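Local coordinates for protein SAM-dependent methyltransferase (Geobacter sulfurreducens, PDB 5BP7) that binds S-adenosyl-L-homocysteine and probably transfers methyl groups from S-adenosylmethionine, at residues Gly157-Gln168 and Arg258-Met269. Sequence-based numbering, arbitrary orientation.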
loop_
_atom_site.group_PDB
_atom_site.type_symbol
_atom_site.label_atom_id
_atom_site.label_comp_id
_atom_site.label_asym_id
_atom_site.label_seq_id
_atom_site.Cartn_x
_atom_site.Cartn_y
_atom_site.Cartn_z
ATOM N N GLY A 157 -10.357 18.410 -1.423
ATOM C CA GLY A 157 -9.964 17.042 -1.687
ATOM C C GLY A 157 -9.779 16.168 -0.455
ATOM O O GLY A 157 -9.924 16.612 0.693
ATOM N N ILE A 158 -9.420 14.920 -0.716
ATOM C CA ILE A 158 -9.242 13.904 0.322
ATOM C C ILE A 158 -7.818 13.355 0.277
ATOM O O ILE A 158 -7.277 13.107 -0.807
ATOM C CB ILE A 158 -10.242 12.748 0.138
ATOM C CG1 ILE A 158 -11.665 13.236 0.424
ATOM C CG2 ILE A 158 -9.940 11.597 1.094
ATOM C CD1 ILE A 158 -12.741 12.333 -0.146
ATOM N N ILE A 159 -7.227 13.160 1.461
ATOM C CA ILE A 159 -5.952 12.445 1.598
ATOM C C ILE A 159 -6.232 11.009 2.023
ATOM O O ILE A 159 -7.032 10.778 2.934
ATOM C CB ILE A 159 -5.001 13.154 2.597
ATOM C CG1 ILE A 159 -4.528 14.472 1.982
ATOM C CG2 ILE A 159 -3.789 12.283 2.924
ATOM C CD1 ILE A 159 -3.793 15.407 2.915
ATOM N N LEU A 160 -5.566 10.059 1.366
ATOM C CA LEU A 160 -5.610 8.656 1.755
ATOM C C LEU A 160 -4.278 8.203 2.290
ATOM O O LEU A 160 -3.244 8.387 1.641
ATOM C CB LEU A 160 -5.946 7.736 0.592
ATOM C CG LEU A 160 -7.307 7.783 -0.043
ATOM C CD1 LEU A 160 -7.366 6.697 -1.136
ATOM C CD2 LEU A 160 -8.393 7.608 0.997
ATOM N N ILE A 161 -4.314 7.641 3.490
ATOM C CA ILE A 161 -3.137 7.075 4.158
ATOM C C ILE A 161 -3.426 5.613 4.490
ATOM O O ILE A 161 -4.386 5.301 5.200
ATOM C CB ILE A 161 -2.797 7.836 5.452
ATOM C CG1 ILE A 161 -2.302 9.252 5.150
ATOM C CG2 ILE A 161 -1.756 7.099 6.274
ATOM C CD1 ILE A 161 -0.928 9.352 4.495
ATOM N N GLY A 162 -2.555 4.734 4.009
ATOM C CA GLY A 162 -2.591 3.308 4.334
ATOM C C GLY A 162 -1.447 2.990 5.260
ATOM O O GLY A 162 -0.296 3.304 4.944
ATOM N N GLU A 163 -1.757 2.416 6.431
ATOM C CA GLU A 163 -0.793 2.345 7.530
ATOM C C GLU A 163 -1.143 1.198 8.452
ATOM O O GLU A 163 -2.320 0.953 8.701
ATOM C CB GLU A 163 -0.795 3.666 8.328
ATOM C CG GLU A 163 0.137 3.781 9.536
ATOM C CD GLU A 163 1.624 3.940 9.205
ATOM O OE1 GLU A 163 1.994 4.047 8.010
ATOM O OE2 GLU A 163 2.436 3.938 10.161
ATOM N N PRO A 164 -0.113 0.522 8.995
ATOM C CA PRO A 164 -0.405 -0.464 10.003
ATOM C C PRO A 164 -0.779 0.157 11.353
ATOM O O PRO A 164 -0.461 1.307 11.627
ATOM C CB PRO A 164 0.903 -1.262 10.111
ATOM C CG PRO A 164 1.810 -0.794 9.046
ATOM C CD PRO A 164 1.339 0.581 8.707
ATOM N N TYR A 165 -1.433 -0.626 12.197
ATOM C CA TYR A 165 -1.682 -0.238 13.592
ATOM C C TYR A 165 -1.643 -1.503 14.433
ATOM O O TYR A 165 -1.754 -2.613 13.872
ATOM C CB TYR A 165 -3.013 0.496 13.721
ATOM C CG TYR A 165 -4.210 -0.335 13.396
ATOM C CD1 TYR A 165 -4.666 -0.444 12.084
ATOM C CD2 TYR A 165 -4.886 -1.011 14.381
ATOM C CE1 TYR A 165 -5.770 -1.209 11.770
ATOM C CE2 TYR A 165 -5.976 -1.798 14.072
ATOM C CZ TYR A 165 -6.422 -1.879 12.770
ATOM O OH TYR A 165 -7.523 -2.632 12.483
ATOM N N TRP A 166 -1.450 -1.347 15.752
ATOM C CA TRP A 166 -1.476 -2.489 16.660
ATOM C C TRP A 166 -2.918 -2.911 16.881
ATOM O O TRP A 166 -3.722 -2.201 17.452
ATOM C CB TRP A 166 -0.772 -2.226 18.011
ATOM C CG TRP A 166 0.713 -1.987 17.908
ATOM C CD1 TRP A 166 1.374 -0.876 18.298
ATOM C CD2 TRP A 166 1.715 -2.872 17.355
ATOM N NE1 TRP A 166 2.719 -0.980 18.018
ATOM C CE2 TRP A 166 2.958 -2.197 17.441
ATOM C CE3 TRP A 166 1.681 -4.158 16.791
ATOM C CZ2 TRP A 166 4.159 -2.758 16.974
ATOM C CZ3 TRP A 166 2.872 -4.721 16.336
ATOM C CH2 TRP A 166 4.095 -4.023 16.438
ATOM N N ARG A 167 -3.219 -4.094 16.392
ATOM C CA ARG A 167 -4.478 -4.772 16.625
ATOM C C ARG A 167 -4.569 -5.199 18.108
ATOM O O ARG A 167 -5.607 -5.094 18.738
ATOM C CB ARG A 167 -4.496 -6.002 15.729
ATOM C CG ARG A 167 -5.820 -6.667 15.583
ATOM C CD ARG A 167 -5.695 -7.832 14.636
ATOM N NE ARG A 167 -6.917 -8.596 14.735
ATOM C CZ ARG A 167 -7.123 -9.633 15.545
ATOM N NH1 ARG A 167 -6.171 -10.119 16.352
ATOM N NH2 ARG A 167 -8.303 -10.225 15.518
ATOM N N GLN A 168 -3.440 -5.652 18.637
ATOM C CA GLN A 168 -3.237 -5.901 20.063
ATOM C C GLN A 168 -1.876 -5.376 20.442
ATOM O O GLN A 168 -0.963 -5.367 19.619
ATOM C CB GLN A 168 -3.205 -7.394 20.357
ATOM C CG GLN A 168 -4.457 -8.163 19.990
ATOM C CD GLN A 168 -4.244 -9.693 20.033
ATOM O OE1 GLN A 168 -3.192 -10.209 20.483
ATOM N NE2 GLN A 168 -5.261 -10.426 19.609
ATOM N N ARG A 258 -0.380 -11.937 12.134
ATOM C CA ARG A 258 -1.803 -12.203 12.012
ATOM C C ARG A 258 -2.567 -11.818 13.273
ATOM O O ARG A 258 -3.685 -11.290 13.178
ATOM C CB ARG A 258 -2.062 -13.667 11.666
ATOM C CG ARG A 258 -3.447 -13.926 11.094
ATOM C CD ARG A 258 -3.579 -15.366 10.574
ATOM N NE ARG A 258 -4.754 -15.499 9.725
ATOM C CZ ARG A 258 -6.014 -15.639 10.158
ATOM N NH1 ARG A 258 -6.283 -15.715 11.452
ATOM N NH2 ARG A 258 -7.014 -15.701 9.271
ATOM N N GLU A 259 -1.972 -12.078 14.436
ATOM C CA GLU A 259 -2.603 -11.766 15.714
ATOM C C GLU A 259 -2.427 -10.322 16.198
ATOM O O GLU A 259 -3.338 -9.769 16.792
ATOM C CB GLU A 259 -2.108 -12.734 16.788
ATOM C CG GLU A 259 -2.691 -14.141 16.604
ATOM C CD GLU A 259 -4.202 -14.168 16.839
ATOM O OE1 GLU A 259 -4.585 -14.055 18.027
ATOM O OE2 GLU A 259 -5.003 -14.227 15.844
ATOM N N TYR A 260 -1.283 -9.709 15.928
ATOM C CA TYR A 260 -0.918 -8.426 16.558
ATOM C C TYR A 260 -1.077 -7.207 15.671
ATOM O O TYR A 260 -1.326 -6.114 16.175
ATOM C CB TYR A 260 0.516 -8.482 17.113
ATOM C CG TYR A 260 0.623 -9.311 18.372
ATOM C CD1 TYR A 260 0.328 -8.749 19.623
ATOM C CD2 TYR A 260 0.998 -10.651 18.324
ATOM C CE1 TYR A 260 0.411 -9.495 20.791
ATOM C CE2 TYR A 260 1.076 -11.413 19.486
ATOM C CZ TYR A 260 0.790 -10.833 20.714
ATOM O OH TYR A 260 0.854 -11.576 21.883
ATOM N N LEU A 261 -0.888 -7.379 14.366
ATOM C CA LEU A 261 -0.789 -6.260 13.447
ATOM C C LEU A 261 -2.066 -6.041 12.641
ATOM O O LEU A 261 -2.513 -6.915 11.893
ATOM C CB LEU A 261 0.430 -6.442 12.525
ATOM C CG LEU A 261 1.006 -5.182 11.870
ATOM C CD1 LEU A 261 1.358 -4.085 12.856
ATOM C CD2 LEU A 261 2.242 -5.556 11.042
ATOM N N GLY A 262 -2.648 -4.870 12.819
ATOM C CA GLY A 262 -3.742 -4.399 11.968
ATOM C C GLY A 262 -3.206 -3.581 10.786
ATOM O O GLY A 262 -2.023 -3.224 10.733
ATOM N N TRP A 263 -4.089 -3.286 9.833
ATOM C CA TRP A 263 -3.762 -2.390 8.733
ATOM C C TRP A 263 -5.020 -1.724 8.220
ATOM O O TRP A 263 -6.092 -2.333 8.194
ATOM C CB TRP A 263 -3.070 -3.160 7.611
ATOM C CG TRP A 263 -2.401 -2.307 6.579
ATOM C CD1 TRP A 263 -1.105 -1.885 6.588
ATOM C CD2 TRP A 263 -2.973 -1.806 5.384
ATOM N NE1 TRP A 263 -0.840 -1.141 5.474
ATOM C CE2 TRP A 263 -1.971 -1.081 4.711
ATOM C CE3 TRP A 263 -4.231 -1.901 4.811
ATOM C CZ2 TRP A 263 -2.184 -0.446 3.493
ATOM C CZ3 TRP A 263 -4.450 -1.258 3.590
ATOM C CH2 TRP A 263 -3.427 -0.550 2.946
ATOM N N GLY A 264 -4.904 -0.478 7.798
ATOM C CA GLY A 264 -6.052 0.210 7.228
ATOM C C GLY A 264 -5.726 1.360 6.321
ATOM O O GLY A 264 -4.607 1.865 6.307
ATOM N N VAL A 265 -6.747 1.773 5.579
ATOM C CA VAL A 265 -6.710 2.974 4.767
ATOM C C VAL A 265 -7.668 3.985 5.408
ATOM O O VAL A 265 -8.840 3.697 5.643
ATOM C CB VAL A 265 -7.079 2.723 3.295
ATOM C CG1 VAL A 265 -6.790 3.950 2.456
ATOM C CG2 VAL A 265 -6.282 1.566 2.739
ATOM N N PHE A 266 -7.149 5.181 5.624
ATOM C CA PHE A 266 -7.826 6.246 6.354
ATOM C C PHE A 266 -7.975 7.440 5.427
ATOM O O PHE A 266 -6.996 7.896 4.827
ATOM C CB PHE A 266 -7.004 6.631 7.588
ATOM C CG PHE A 266 -6.773 5.488 8.511
ATOM C CD1 PHE A 266 -7.724 5.151 9.462
ATOM C CD2 PHE A 266 -5.644 4.690 8.377
ATOM C CE1 PHE A 266 -7.547 4.054 10.280
ATOM C CE2 PHE A 266 -5.454 3.598 9.190
ATOM C CZ PHE A 266 -6.408 3.271 10.144
ATOM N N ALA A 267 -9.207 7.915 5.289
ATOM C CA ALA A 267 -9.512 9.073 4.456
ATOM C C ALA A 267 -9.576 10.330 5.348
ATOM O O ALA A 267 -10.305 10.368 6.332
ATOM C CB ALA A 267 -10.817 8.864 3.704
ATOM N N LEU A 268 -8.805 11.340 4.971
ATOM C CA LEU A 268 -8.578 12.539 5.779
ATOM C C LEU A 268 -8.873 13.800 4.986
ATOM O O LEU A 268 -8.603 13.857 3.779
ATOM C CB LEU A 268 -7.116 12.605 6.228
ATOM C CG LEU A 268 -6.525 11.381 6.934
ATOM C CD1 LEU A 268 -5.067 11.652 7.259
ATOM C CD2 LEU A 268 -7.285 11.044 8.197
HETATM N N MSE A 269 -9.440 14.796 5.658
HETATM C CA MSE A 269 -9.621 16.130 5.061
HETATM C C MSE A 269 -9.138 17.174 6.057
HETATM O O MSE A 269 -9.536 17.138 7.228
HETATM C CB MSE A 269 -11.076 16.367 4.684
HETATM C CG MSE A 269 -11.531 15.444 3.560
HETATM SE SE MSE A 269 -13.439 15.725 3.150
HETATM C CE MSE A 269 -13.383 17.588 2.546
HETATM O O HOH W 1 -6.754 -4.502 10.750
#
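The Y165 ring lies with one face over the backbone of G262, whose CA sits 3.8 Å from the ring centroid in a CH-pi contact, while G264 N meets the ring edge. With CG wedged between backbone N and carbonyl carbon (chi1 65°), the tyrosine folds across the neighbouring strand, over a glycine with no side chain to obstruct it. A water bridges its hydroxyl, 2.7 Å from Y165 OH, to W263 N, which donates to it. Y260 O lies at the edge of the W166 ring, and the Y260 ring has Q168 OE1 over one face and Q168 O at its edge.

On the reverse side of the sheet, the W263 indole reaches back over 157-166, its CG anti to the backbone N (chi1 -166°). One face covers the peptide at E163, and CZ2 passes 3.9 Å from CA of G162, another glycine; CG of P164 packs against CD1 of W263. This indole also touches N41, a residue that binds S-adenosyl-L-homocysteine. F266 turns its ring edge to the carbonyl oxygens of I161 and E163, and packs against F197 of helix 190-199.

Along the strands, paired backbone hydrogen bonds join I159 to L268, I161 to F266, E163 to G264 and Y165 to G262. Farther on, Y260 O accepts from both R167 N and Q168 N, and R167 NH1 reaches E259 O in the guanidinium plane, 2.9 Å away.

Here the last strand, 261-270, is inserted antiparallel between 157-166 and 202-209, giving the order 3-2-1-4-5-7-6 of the Rossmann-like methyltransferase sheet. Chemically, backbone bonds fix the register, glycines admit aromatic rings on both faces, and the W263 indole brings this pairing up against N41 of the S-adenosyl-L-homocysteine site.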